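Local coordinates for protein DNA polymerase III subunit beta (Helicobacter pylori 26695, PDB 4S3I) that serves as the beta sliding clamp, tethering DNA polymerases and other proteins to DNA and so making replication processive, at residues F259-E264 and T337-R342; E265-I270 and A330-G335; N287-E292 and V306-G311; I352-D357 and N364-T369. All blocks are in the same frame, centred on the assembly; numbering follows the deposited sequence.

Contact 1. Residues F259-E264 and T337-R342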
loop_
_atom_site.group_PDB
_atom_site.type_symbol
_atom_site.label_atom_id
_atom_site.label_comp_id
_atom_site.label_asym_id
_atom_site.label_seq_id
_atom_site.Cartn_x
_atom_site.Cartn_y
_atom_site.Cartn_z
ATOM N N PHE A 259 -30.868 -16.635 16.886
ATOM C CA PHE A 259 -30.018 -17.778 16.548
ATOM C C PHE A 259 -28.570 -17.575 16.985
ATOM O O PHE A 259 -27.989 -16.522 16.729
ATOM C CB PHE A 259 -30.046 -18.007 15.042
ATOM C CG PHE A 259 -31.430 -17.992 14.445
ATOM C CD1 PHE A 259 -32.321 -19.026 14.702
ATOM C CD2 PHE A 259 -31.828 -16.958 13.602
ATOM C CE1 PHE A 259 -33.598 -19.026 14.127
ATOM C CE2 PHE A 259 -33.101 -16.949 13.017
ATOM C CZ PHE A 259 -33.986 -17.989 13.281
ATOM N N THR A 260 -27.988 -18.574 17.643
ATOM C CA THR A 260 -26.570 -18.537 18.002
ATOM C C THR A 260 -25.793 -19.248 16.884
ATOM O O THR A 260 -26.005 -20.430 16.627
ATOM C CB THR A 260 -26.328 -19.205 19.358
ATOM O OG1 THR A 260 -27.093 -18.515 20.358
ATOM C CG2 THR A 260 -24.854 -19.166 19.740
ATOM N N LEU A 261 -24.924 -18.512 16.197
ATOM C CA LEU A 261 -24.291 -18.987 14.957
ATOM C C LEU A 261 -22.773 -18.811 14.995
ATOM O O LEU A 261 -22.253 -18.062 15.824
ATOM C CB LEU A 261 -24.876 -18.229 13.770
ATOM C CG LEU A 261 -26.397 -18.318 13.641
ATOM C CD1 LEU A 261 -26.958 -17.175 12.799
ATOM C CD2 LEU A 261 -26.814 -19.679 13.046
ATOM N N GLY A 262 -22.060 -19.477 14.085
ATOM C CA GLY A 262 -20.607 -19.432 14.088
ATOM C C GLY A 262 -20.074 -18.208 13.355
ATOM O O GLY A 262 -20.370 -18.006 12.162
ATOM N N LYS A 263 -19.278 -17.398 14.049
ATOM C CA LYS A 263 -18.826 -16.128 13.480
ATOM C C LYS A 263 -17.923 -16.327 12.258
ATOM O O LYS A 263 -18.208 -15.790 11.187
ATOM C CB LYS A 263 -18.112 -15.259 14.534
ATOM C CG LYS A 263 -17.728 -13.862 14.006
ATOM C CD LYS A 263 -16.921 -13.018 15.046
ATOM C CE LYS A 263 -15.537 -13.594 15.338
ATOM N NZ LYS A 263 -14.847 -12.867 16.487
ATOM N N GLU A 264 -16.849 -17.096 12.421
ATOM C CA GLU A 264 -15.863 -17.257 11.355
ATOM C C GLU A 264 -16.429 -18.028 10.163
ATOM O O GLU A 264 -16.105 -17.720 9.011
ATOM C CB GLU A 264 -14.578 -17.921 11.878
ATOM C CG GLU A 264 -13.743 -17.044 12.812
ATOM C CD GLU A 264 -13.389 -15.669 12.221
ATOM O OE1 GLU A 264 -13.029 -15.580 11.026
ATOM O OE2 GLU A 264 -13.461 -14.659 12.956
ATOM N N THR A 337 -16.440 -16.025 19.611
ATOM C CA THR A 337 -16.340 -16.982 18.501
ATOM C C THR A 337 -17.696 -17.266 17.878
ATOM O O THR A 337 -17.784 -17.769 16.763
ATOM C CB THR A 337 -15.735 -18.296 18.964
ATOM O OG1 THR A 337 -16.682 -18.963 19.803
ATOM C CG2 THR A 337 -14.441 -18.034 19.755
ATOM N N GLN A 338 -18.756 -16.973 18.623
ATOM C CA GLN A 338 -20.117 -17.143 18.132
ATOM C C GLN A 338 -20.837 -15.823 18.184
ATOM O O GLN A 338 -20.425 -14.922 18.914
ATOM C CB GLN A 338 -20.867 -18.184 18.979
ATOM C CG GLN A 338 -20.225 -19.552 18.969
ATOM C CD GLN A 338 -21.047 -20.581 19.737
ATOM O OE1 GLN A 338 -21.124 -20.541 20.970
ATOM N NE2 GLN A 338 -21.695 -21.490 19.005
ATOM N N PHE A 339 -21.908 -15.699 17.419
ATOM C CA PHE A 339 -22.703 -14.495 17.462
ATOM C C PHE A 339 -24.180 -14.853 17.533
ATOM O O PHE A 339 -24.585 -15.985 17.231
ATOM C CB PHE A 339 -22.427 -13.570 16.257
ATOM C CG PHE A 339 -22.959 -14.084 14.932
ATOM C CD1 PHE A 339 -22.230 -15.015 14.189
ATOM C CD2 PHE A 339 -24.157 -13.602 14.410
ATOM C CE1 PHE A 339 -22.705 -15.489 12.961
ATOM C CE2 PHE A 339 -24.638 -14.060 13.189
ATOM C CZ PHE A 339 -23.902 -15.012 12.451
ATOM N N VAL A 340 -24.980 -13.881 17.938
ATOM C CA VAL A 340 -26.411 -14.061 17.973
ATOM C C VAL A 340 -27.042 -13.169 16.941
ATOM O O VAL A 340 -26.766 -11.960 16.882
ATOM C CB VAL A 340 -26.976 -13.773 19.361
ATOM C CG1 VAL A 340 -28.503 -13.851 19.333
ATOM C CG2 VAL A 340 -26.393 -14.753 20.365
ATOM N N LEU A 341 -27.874 -13.778 16.110
ATOM C CA LEU A 341 -28.630 -13.048 15.113
ATOM C C LEU A 341 -30.074 -12.994 15.597
ATOM O O LEU A 341 -30.721 -14.041 15.730
ATOM C CB LEU A 341 -28.553 -13.787 13.772
ATOM C CG LEU A 341 -29.504 -13.293 12.687
ATOM C CD1 LEU A 341 -29.119 -11.898 12.284
ATOM C CD2 LEU A 341 -29.474 -14.221 11.462
ATOM N N ARG A 342 -30.581 -11.796 15.880
ATOM C CA ARG A 342 -31.959 -11.645 16.350
ATOM C C ARG A 342 -32.836 -11.038 15.267
ATOM O O ARG A 342 -32.526 -9.977 14.716
ATOM C CB ARG A 342 -32.028 -10.771 17.615
ATOM C CG ARG A 342 -31.123 -11.202 18.743
ATOM C CD ARG A 342 -31.494 -10.499 20.052
ATOM N NE ARG A 342 -30.446 -10.661 21.059
ATOM C CZ ARG A 342 -30.313 -11.734 21.838
ATOM N NH1 ARG A 342 -31.171 -12.745 21.739
ATOM N NH2 ARG A 342 -29.321 -11.799 22.719
HETATM O O HOH W 1 -15.968 -18.531 14.898
#
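Thr337 O is gripped twice where strand 259-262 turns into a helix: Lys263 N donates to it over 3.1 Å, tilted out of the carbonyl plane, and a water hydrogen-bonded to Glu264 N donates to it as well. Gly262 sits at the N-cap, where the strand gives way to the helix. Behind this end the backbones pair antiparallel. Phe259 with Leu341 and Leu261 with Phe339 are hydrogen-bonded pairs, and Leu261 N reaches Phe339 O at 2.8 Å with the N-H pointing nearly straight at the oxygen (170°). On the buried face, Leu261 lays its CB over the Phe339 ring, 4.0 Å from the centroid. Phe339 has CG between its own N and carbonyl carbon (chi1 71°), which swings the ring across to this leucine, while Gly262 O meets the ring edge 3.5 Å from CE1. Leu261 CD1 also rests 3.9 Å from Leu341 CB, and Phe259 CD2 touches the methyl CD2 of Leu341. The other face carries Thr260 and Val340, with Thr260 OG1 3.8 Å from Val340 CG2, beta-branched residues suited to a strand. Lys263 sends its amine past the contact to Thr336 O and Leu334 O. The ladder and the Lys263 bond satisfy the backbone groups that face each other, while Phe259, Leu261, Phe339 and Leu341 give the buried face an apolar surface.

Contact 2. Residues E265-I270 and A330-G335; sequences EFKESI and ALNALG
Lys267 and Leu331 run alongside each other, head to tail, each reaching out from its own helix, so that the aliphatic part of the lysine lies along the leucine. The touching atoms are Lys267 CG and Leu331 CD1, 3.8 Å apart. The same methyl meets Phe266 CB at 3.9 Å, and Ile270 CD1 borders it more loosely at 4.5 Å; a leucine, with its branch well out from the backbone, can place one methyl among three residues of the facing helix. Beyond CG the lysine is fully extended, which carries CE across the Asn332 amide to 3.2 Å from OD1. Its amine then binds a water, with NZ 2.6 Å from the water oxygen, and that water lies within hydrogen-bonding distance of Leu331 O and Leu334 O, carbonyls near the end of helix 324-332. A salt bridge to Glu264 OE2 gives the ammonium a second, charged partner. A long flexible side chain suits this margin, greasy along its stem and polar at its tip. Phe266 turns its ring to Phe339 and Phe291, edge-to-face with each. Two helices, 263-273 and 324-332, packed side by side over beta-sheets are the hallmark of a sliding-clamp domain, here the C-terminal one.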
loop_
_atom_site.group_PDB
_atom_site.type_symbol
_atom_site.label_atom_id
_atom_site.label_comp_id
_atom_site.label_asym_id
_atom_site.label_seq_id
_atom_site.Cartn_x
_atom_site.Cartn_y
_atom_site.Cartn_z
ATOM N N GLU A 265 -17.284 -19.016 10.425
ATOM C CA GLU A 265 -17.949 -19.709 9.319
ATOM C C GLU A 265 -18.830 -18.768 8.512
ATOM O O GLU A 265 -18.849 -18.822 7.278
ATOM C CB GLU A 265 -18.791 -20.887 9.813
ATOM C CG GLU A 265 -17.987 -22.128 10.150
ATOM C CD GLU A 265 -18.888 -23.336 10.396
ATOM O OE1 GLU A 265 -19.971 -23.157 11.003
ATOM O OE2 GLU A 265 -18.512 -24.452 9.969
ATOM N N PHE A 266 -19.577 -17.925 9.201
ATOM C CA PHE A 266 -20.378 -16.929 8.499
ATOM C C PHE A 266 -19.528 -15.911 7.715
ATOM O O PHE A 266 -19.875 -15.580 6.584
ATOM C CB PHE A 266 -21.373 -16.235 9.455
ATOM C CG PHE A 266 -22.707 -16.932 9.517
ATOM C CD1 PHE A 266 -22.806 -18.216 10.050
ATOM C CD2 PHE A 266 -23.836 -16.338 8.983
ATOM C CE1 PHE A 266 -24.046 -18.895 10.069
ATOM C CE2 PHE A 266 -25.071 -16.997 9.005
ATOM C CZ PHE A 266 -25.171 -18.282 9.544
ATOM N N LYS A 267 -18.444 -15.411 8.316
ATOM C CA LYS A 267 -17.544 -14.497 7.609
ATOM C C LYS A 267 -17.050 -15.163 6.329
ATOM O O LYS A 267 -17.076 -14.571 5.263
ATOM C CB LYS A 267 -16.324 -14.118 8.466
ATOM C CG LYS A 267 -16.551 -13.078 9.571
ATOM C CD LYS A 267 -15.210 -12.828 10.298
ATOM C CE LYS A 267 -15.339 -11.808 11.422
ATOM N NZ LYS A 267 -14.012 -11.583 12.086
ATOM N N GLU A 268 -16.605 -16.407 6.457
ATOM C CA GLU A 268 -15.991 -17.118 5.341
ATOM C C GLU A 268 -17.023 -17.351 4.227
ATOM O O GLU A 268 -16.736 -17.179 3.039
ATOM C CB GLU A 268 -15.402 -18.435 5.853
ATOM C CG GLU A 268 -14.560 -19.193 4.869
ATOM C CD GLU A 268 -14.102 -20.539 5.429
ATOM O OE1 GLU A 268 -13.418 -21.289 4.695
ATOM O OE2 GLU A 268 -14.434 -20.846 6.601
ATOM N N SER A 269 -18.242 -17.694 4.622
ATOM C CA SER A 269 -19.301 -18.001 3.666
ATOM C C SER A 269 -19.782 -16.743 2.945
ATOM O O SER A 269 -20.018 -16.763 1.733
ATOM C CB SER A 269 -20.462 -18.701 4.383
ATOM O OG SER A 269 -20.049 -19.970 4.864
ATOM N N ILE A 270 -19.917 -15.656 3.699
ATOM C CA ILE A 270 -20.344 -14.372 3.147
ATOM C C ILE A 270 -19.313 -13.780 2.180
ATOM O O ILE A 270 -19.672 -13.296 1.097
ATOM C CB ILE A 270 -20.670 -13.388 4.276
ATOM C CG1 ILE A 270 -21.960 -13.844 4.964
ATOM C CG2 ILE A 270 -20.819 -11.967 3.738
ATOM C CD1 ILE A 270 -22.170 -13.233 6.324
ATOM N N ALA A 330 -20.430 -6.059 10.786
ATOM C CA ALA A 330 -21.045 -6.324 12.095
ATOM C C ALA A 330 -20.337 -7.480 12.805
ATOM O O ALA A 330 -20.148 -7.455 14.023
ATOM C CB ALA A 330 -22.531 -6.596 11.949
ATOM N N LEU A 331 -19.908 -8.481 12.038
ATOM C CA LEU A 331 -19.217 -9.622 12.635
ATOM C C LEU A 331 -17.799 -9.225 13.070
ATOM O O LEU A 331 -17.313 -9.648 14.123
ATOM C CB LEU A 331 -19.169 -10.801 11.655
ATOM C CG LEU A 331 -20.515 -11.433 11.273
ATOM C CD1 LEU A 331 -20.275 -12.594 10.331
ATOM C CD2 LEU A 331 -21.319 -11.891 12.522
ATOM N N ASN A 332 -17.126 -8.422 12.242
ATOM C CA ASN A 332 -15.790 -7.917 12.592
ATOM C C ASN A 332 -15.769 -7.184 13.938
ATOM O O ASN A 332 -14.769 -7.185 14.652
ATOM C CB ASN A 332 -15.250 -6.986 11.490
ATOM C CG ASN A 332 -15.022 -7.696 10.173
ATOM O OD1 ASN A 332 -14.874 -8.920 10.127
ATOM N ND2 ASN A 332 -14.980 -6.920 9.081
ATOM N N ALA A 333 -16.883 -6.552 14.286
ATOM C CA ALA A 333 -16.967 -5.772 15.523
ATOM C C ALA A 333 -17.165 -6.628 16.777
ATOM O O ALA A 333 -17.210 -6.099 17.890
ATOM C CB ALA A 333 -18.076 -4.762 15.417
ATOM N N LEU A 334 -17.296 -7.943 16.604
ATOM C CA LEU A 334 -17.575 -8.862 17.720
ATOM C C LEU A 334 -16.336 -9.555 18.239
ATOM O O LEU A 334 -15.499 -10.002 17.454
ATOM C CB LEU A 334 -18.552 -9.947 17.265
ATOM C CG LEU A 334 -19.838 -9.422 16.658
ATOM C CD1 LEU A 334 -20.709 -10.610 16.274
ATOM C CD2 LEU A 334 -20.554 -8.528 17.672
ATOM N N GLY A 335 -16.229 -9.695 19.558
ATOM C CA GLY A 335 -15.066 -10.345 20.152
ATOM C C GLY A 335 -15.227 -11.823 20.506
ATOM O O GLY A 335 -14.310 -12.430 21.052
HETATM O O HOH W 2 -14.509 -10.661 14.514
#

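Contact 3. Residues N287-E292 and V306-G311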
loop_
_atom_site.group_PDB
_atom_site.type_symbol
_atom_site.label_atom_id
_atom_site.label_comp_id
_atom_site.label_asym_id
_atom_site.label_seq_id
_atom_site.Cartn_x
_atom_site.Cartn_y
_atom_site.Cartn_z
ATOM N N ASN A 287 -30.529 -27.459 10.904
ATOM C CA ASN A 287 -29.126 -27.843 11.026
ATOM C C ASN A 287 -28.282 -27.393 9.846
ATOM O O ASN A 287 -27.254 -27.997 9.555
ATOM C CB ASN A 287 -28.979 -29.358 11.206
ATOM C CG ASN A 287 -29.554 -29.842 12.512
ATOM O OD1 ASN A 287 -30.689 -30.319 12.552
ATOM N ND2 ASN A 287 -28.778 -29.714 13.602
ATOM N N ASN A 288 -28.706 -26.325 9.178
ATOM C CA ASN A 288 -27.968 -25.822 8.024
ATOM C C ASN A 288 -28.139 -24.323 7.805
ATOM O O ASN A 288 -29.203 -23.756 8.065
ATOM C CB ASN A 288 -28.386 -26.576 6.749
ATOM C CG ASN A 288 -27.492 -27.769 6.454
ATOM O OD1 ASN A 288 -27.744 -28.891 6.915
ATOM N ND2 ASN A 288 -26.436 -27.532 5.684
ATOM N N ALA A 289 -27.081 -23.682 7.324
ATOM C CA ALA A 289 -27.162 -22.279 6.920
ATOM C C ALA A 289 -26.759 -22.249 5.472
ATOM O O ALA A 289 -25.676 -22.732 5.133
ATOM C CB ALA A 289 -26.209 -21.419 7.752
ATOM N N LEU A 290 -27.624 -21.706 4.616
ATOM C CA LEU A 290 -27.367 -21.690 3.186
ATOM C C LEU A 290 -27.092 -20.246 2.775
ATOM O O LEU A 290 -27.776 -19.337 3.232
ATOM C CB LEU A 290 -28.586 -22.193 2.402
ATOM C CG LEU A 290 -29.266 -23.552 2.629
ATOM C CD1 LEU A 290 -28.313 -24.714 2.372
ATOM C CD2 LEU A 290 -29.957 -23.696 4.011
ATOM N N PHE A 291 -26.135 -20.043 1.878
ATOM C CA PHE A 291 -25.822 -18.694 1.415
ATOM C C PHE A 291 -25.858 -18.665 -0.105
ATOM O O PHE A 291 -25.211 -19.484 -0.747
ATOM C CB PHE A 291 -24.423 -18.274 1.880
ATOM C CG PHE A 291 -24.198 -18.381 3.372
ATOM C CD1 PHE A 291 -24.160 -17.238 4.167
ATOM C CD2 PHE A 291 -23.979 -19.619 3.970
ATOM C CE1 PHE A 291 -23.929 -17.326 5.544
ATOM C CE2 PHE A 291 -23.747 -19.724 5.343
ATOM C CZ PHE A 291 -23.716 -18.577 6.135
ATOM N N GLU A 292 -26.601 -17.718 -0.680
ATOM C CA GLU A 292 -26.691 -17.589 -2.136
ATOM C C GLU A 292 -26.515 -16.143 -2.566
ATOM O O GLU A 292 -27.085 -15.240 -1.957
ATOM C CB GLU A 292 -28.056 -18.084 -2.651
ATOM C CG GLU A 292 -28.276 -19.589 -2.558
ATOM C CD GLU A 292 -29.700 -20.014 -2.899
ATOM O OE1 GLU A 292 -30.625 -19.685 -2.122
ATOM O OE2 GLU A 292 -29.888 -20.684 -3.940
ATOM N N VAL A 306 -23.277 -24.291 5.365
ATOM C CA VAL A 306 -22.549 -24.668 6.547
ATOM C C VAL A 306 -23.488 -25.509 7.429
ATOM O O VAL A 306 -24.657 -25.162 7.615
ATOM C CB VAL A 306 -22.061 -23.385 7.251
ATOM C CG1 VAL A 306 -22.202 -23.485 8.759
ATOM C CG2 VAL A 306 -20.635 -23.061 6.825
ATOM N N GLU A 307 -22.987 -26.627 7.942
ATOM C CA GLU A 307 -23.775 -27.447 8.849
ATOM C C GLU A 307 -23.886 -26.733 10.194
ATOM O O GLU A 307 -22.903 -26.162 10.683
ATOM C CB GLU A 307 -23.094 -28.797 9.048
ATOM C CG GLU A 307 -23.835 -29.750 9.967
ATOM C CD GLU A 307 -23.158 -31.115 10.057
ATOM O OE1 GLU A 307 -22.231 -31.384 9.255
ATOM O OE2 GLU A 307 -23.559 -31.913 10.934
ATOM N N ILE A 308 -25.070 -26.760 10.795
ATOM C CA ILE A 308 -25.253 -26.253 12.158
ATOM C C ILE A 308 -25.508 -27.426 13.115
ATOM O O ILE A 308 -26.600 -28.010 13.120
ATOM C CB ILE A 308 -26.425 -25.272 12.217
ATOM C CG1 ILE A 308 -26.221 -24.158 11.192
ATOM C CG2 ILE A 308 -26.578 -24.681 13.629
ATOM C CD1 ILE A 308 -27.370 -23.187 11.113
ATOM N N GLU A 309 -24.501 -27.779 13.912
ATOM C CA GLU A 309 -24.597 -28.973 14.746
ATOM C C GLU A 309 -25.619 -28.836 15.867
ATOM O O GLU A 309 -26.363 -29.773 16.146
ATOM C CB GLU A 309 -23.237 -29.343 15.328
ATOM C CG GLU A 309 -22.277 -29.945 14.327
ATOM C CD GLU A 309 -21.111 -30.627 14.997
ATOM O OE1 GLU A 309 -21.202 -31.855 15.228
ATOM O OE2 GLU A 309 -20.109 -29.937 15.301
ATOM N N LYS A 310 -25.639 -27.677 16.520
ATOM C CA LYS A 310 -26.607 -27.425 17.596
ATOM C C LYS A 310 -27.869 -26.812 17.003
ATOM O O LYS A 310 -27.943 -25.595 16.792
ATOM C CB LYS A 310 -26.020 -26.505 18.662
ATOM C CG LYS A 310 -26.844 -26.397 19.948
ATOM C CD LYS A 310 -26.003 -25.775 21.059
ATOM C CE LYS A 310 -26.691 -25.869 22.415
ATOM N NZ LYS A 310 -28.033 -25.217 22.409
ATOM N N GLY A 311 -28.861 -27.666 16.750
ATOM C CA GLY A 311 -30.055 -27.306 15.998
ATOM C C GLY A 311 -30.702 -25.989 16.367
ATOM O O GLY A 311 -30.861 -25.668 17.546
#
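The backbones of 287-292 and 306-311 run antiparallel, with Ala289 and Val306 a hydrogen-bonded pair (Ala289 N to Val306 O, 2.9 Å) and Asn288 and Glu307 a non-hydrogen-bonded one. Next to them Ile308 N reaches Asn287 O at 2.8 Å, but from above the carbonyl plane, where the strand pairing gives way to a loop. Asn287 secures this end with its side chain: ND2 donates to Ile308 O over 2.8 Å, nearly along the C=O axis and in the plane of the amide. Its CG stands anti to the carbonyl carbon (chi1 -66°), which carries the amide across to the partner chain. Asparagine fits because its short amide can donate to a backbone carbonyl just beyond the last pair of the ladder. Ile308 leans its CD1 over the Asn288 peptide and reaches Ala289 CB at 4.0 Å; the small alanine accommodates this branch. Val306 brings CB to the edge of the Phe291 ring, near its plane. The NH of Asn288, buried here, has no partner in the model. This hairpin lies in the four-stranded sheet, with 301-307 outermost within the chain and 279-284 beyond 288-293. Helix 263-273 covers the face bearing Phe291 and Val306, where Phe266 meets Phe291 edge-to-face and Ser269 touches both.

Contact 4. Residues I352-D357 and N364-T369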
loop_
_atom_site.group_PDB
_atom_site.type_symbol
_atom_site.label_atom_id
_atom_site.label_comp_id
_atom_site.label_asym_id
_atom_site.label_seq_id
_atom_site.Cartn_x
_atom_site.Cartn_y
_atom_site.Cartn_z
ATOM N N ILE A 352 -27.274 -7.962 15.182
ATOM C CA ILE A 352 -26.131 -8.862 15.342
ATOM C C ILE A 352 -25.375 -8.447 16.586
ATOM O O ILE A 352 -25.067 -7.271 16.756
ATOM C CB ILE A 352 -25.202 -8.816 14.095
ATOM C CG1 ILE A 352 -25.886 -9.503 12.909
ATOM C CG2 ILE A 352 -23.853 -9.490 14.374
ATOM C CD1 ILE A 352 -25.169 -9.310 11.586
ATOM N N GLN A 353 -25.091 -9.397 17.474
ATOM C CA GLN A 353 -24.355 -9.064 18.688
ATOM C C GLN A 353 -23.565 -10.261 19.189
ATOM O O GLN A 353 -23.738 -11.377 18.680
ATOM C CB GLN A 353 -25.297 -8.513 19.773
ATOM C CG GLN A 353 -26.241 -9.531 20.366
ATOM C CD GLN A 353 -27.293 -8.903 21.283
ATOM O OE1 GLN A 353 -28.146 -9.604 21.821
ATOM N NE2 GLN A 353 -27.234 -7.580 21.457
ATOM N N GLU A 354 -22.690 -10.032 20.163
ATOM C CA GLU A 354 -21.871 -11.105 20.682
ATOM C C GLU A 354 -22.761 -12.135 21.357
ATOM O O GLU A 354 -23.871 -11.829 21.805
ATOM C CB GLU A 354 -20.836 -10.587 21.702
ATOM C CG GLU A 354 -19.815 -9.605 21.148
ATOM C CD GLU A 354 -18.631 -9.367 22.086
ATOM O OE1 GLU A 354 -18.642 -9.878 23.229
ATOM O OE2 GLU A 354 -17.672 -8.679 21.674
ATOM N N SER A 355 -22.263 -13.358 21.438
ATOM C CA SER A 355 -22.864 -14.349 22.305
ATOM C C SER A 355 -22.612 -13.830 23.721
ATOM O O SER A 355 -21.551 -13.233 23.981
ATOM C CB SER A 355 -22.176 -15.701 22.077
ATOM O OG SER A 355 -22.763 -16.721 22.854
ATOM N N LEU A 356 -23.562 -14.042 24.632
ATOM C CA LEU A 356 -23.428 -13.566 26.019
ATOM C C LEU A 356 -23.161 -12.050 26.105
ATOM O O LEU A 356 -22.363 -11.614 26.942
ATOM C CB LEU A 356 -22.292 -14.293 26.760
ATOM C CG LEU A 356 -22.240 -15.819 26.805
ATOM C CD1 LEU A 356 -21.096 -16.271 27.709
ATOM C CD2 LEU A 356 -23.555 -16.400 27.281
ATOM N N ASP A 357 -23.802 -11.264 25.236
ATOM C CA ASP A 357 -23.651 -9.805 25.248
ATOM C C ASP A 357 -24.005 -9.247 26.620
ATOM O O ASP A 357 -23.416 -8.263 27.073
ATOM C CB ASP A 357 -24.544 -9.148 24.192
ATOM C CG ASP A 357 -24.597 -7.619 24.337
ATOM O OD1 ASP A 357 -23.711 -6.938 23.779
ATOM O OD2 ASP A 357 -25.519 -7.094 25.009
ATOM N N ASN A 364 -13.211 -4.454 27.585
ATOM C CA ASN A 364 -13.665 -4.421 26.200
ATOM C C ASN A 364 -15.068 -3.845 26.063
ATOM O O ASN A 364 -15.875 -3.907 26.989
ATOM C CB ASN A 364 -13.667 -5.850 25.667
ATOM C CG ASN A 364 -14.358 -6.818 26.634
ATOM O OD1 ASN A 364 -13.882 -7.037 27.757
ATOM N ND2 ASN A 364 -15.486 -7.392 26.206
ATOM N N ALA A 365 -15.365 -3.294 24.895
ATOM C CA ALA A 365 -16.723 -2.869 24.601
ATOM C C ALA A 365 -17.409 -4.005 23.846
ATOM O O ALA A 365 -16.773 -4.654 23.013
ATOM C CB ALA A 365 -16.710 -1.623 23.755
ATOM N N LYS A 366 -18.697 -4.229 24.097
ATOM C CA LYS A 366 -19.460 -5.166 23.268
ATOM C C LYS A 366 -20.437 -4.411 22.388
ATOM O O LYS A 366 -21.392 -3.803 22.869
ATOM C CB LYS A 366 -20.189 -6.203 24.120
ATOM C CG LYS A 366 -19.281 -6.944 25.090
ATOM C CD LYS A 366 -20.015 -8.113 25.720
ATOM C CE LYS A 366 -19.169 -8.785 26.788
ATOM N NZ LYS A 366 -19.986 -9.841 27.470
ATOM N N ILE A 367 -20.176 -4.457 21.090
ATOM C CA ILE A 367 -20.923 -3.683 20.111
ATOM C C ILE A 367 -22.016 -4.566 19.514
ATOM O O ILE A 367 -21.779 -5.742 19.230
ATOM C CB ILE A 367 -19.987 -3.179 18.969
ATOM C CG1 ILE A 367 -19.305 -1.859 19.352
ATOM C CG2 ILE A 367 -20.768 -2.938 17.683
ATOM C CD1 ILE A 367 -18.592 -1.858 20.678
ATOM N N SER A 368 -23.207 -4.000 19.340
ATOM C CA SER A 368 -24.315 -4.675 18.681
ATOM C C SER A 368 -24.610 -3.861 17.446
ATOM O O SER A 368 -24.476 -2.634 17.476
ATOM C CB SER A 368 -25.554 -4.690 19.598
ATOM O OG SER A 368 -25.286 -5.384 20.798
ATOM N N THR A 369 -25.004 -4.520 16.360
ATOM C CA THR A 369 -25.358 -3.795 15.151
ATOM C C THR A 369 -26.773 -4.135 14.689
ATOM O O THR A 369 -27.140 -5.315 14.554
ATOM C CB THR A 369 -24.369 -4.068 14.002
ATOM O OG1 THR A 369 -23.029 -3.754 14.414
ATOM C CG2 THR A 369 -24.740 -3.223 12.783
HETATM O O HOH W 3 -22.074 -5.906 15.603
HETATM O O HOH W 4 -17.831 -6.237 20.327
HETATM O O HOH W 5 -19.881 -11.688 25.042
HETATM O O HOH W 6 -22.535 -7.463 21.368
HETATM O O HOH W 7 -15.879 -7.431 23.263
HETATM O O HOH W 8 -23.856 -4.192 22.684
#
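The side chains of Lys366 and Glu354 cross at about a right angle, with Lys366 CD 3.3 Å from Glu354 OE1, and the lysine delivers NZ to Leu356 O at 3.0 Å. The extended lysine chain (chi2 -170°, chi3 -175°) is what spans from one charged group to the turn; its amine also bonds Lys359 O. The ammonium stays 4.4 Å from Glu354 OE1, too far for a salt bridge, but a water that accepts from the ammonium lies within hydrogen-bonding distance of Glu354 OE1 and can bridge them. Nearby, Gln353 NE2 donates in its amide plane to Ser368 OG over 3.0 Å, the amide being fixed from the other end by Arg342 NE on OE1. Asp357 takes two waters at OD1: one runs to Glu354 N and Ile367 O, the other to Lys366 O and Ser368 OG. Water thus fills in where the strands part, and small Ser368 can accept from Gln353 NE2 and bind the second of these waters as well. Further out, Glu354 OE2 accepts from Gly335 N, which ties the carboxylate to the loop that follows helix 324-332. A type II turn from Glu354 to Asp357 follows the strand. Ile352 and Thr369 form a regular antiparallel hydrogen-bonded pair in the eight-stranded sheet, in which 368-371 adjoins 179-185 of the central domain, a sheet running unbroken across a domain boundary, as is characteristic of beta clamps.

All four contacts belong to the C-terminal domain. Along the chain contact 3 falls within the span of contact 2, which in turn lies within that of contact 1; contact 4 follows. Centres of contacts 1 and 2 are about 9 Å apart, those of 1 and 4 about 10 Å, those of 1 and 3 about 11 Å; contacts 3 and 4 are the most distant at about 22 Å, and do not touch. Contacts 1 and 4 share the eight-stranded sheet, whose strands 338-343 and 350-354 are neighbours, while contact 3 lies in the four-stranded sheet. Contact 2 pairs the helices packed against both, so the helices and both sheets form one core, and the eight-stranded sheet runs on into the central domain.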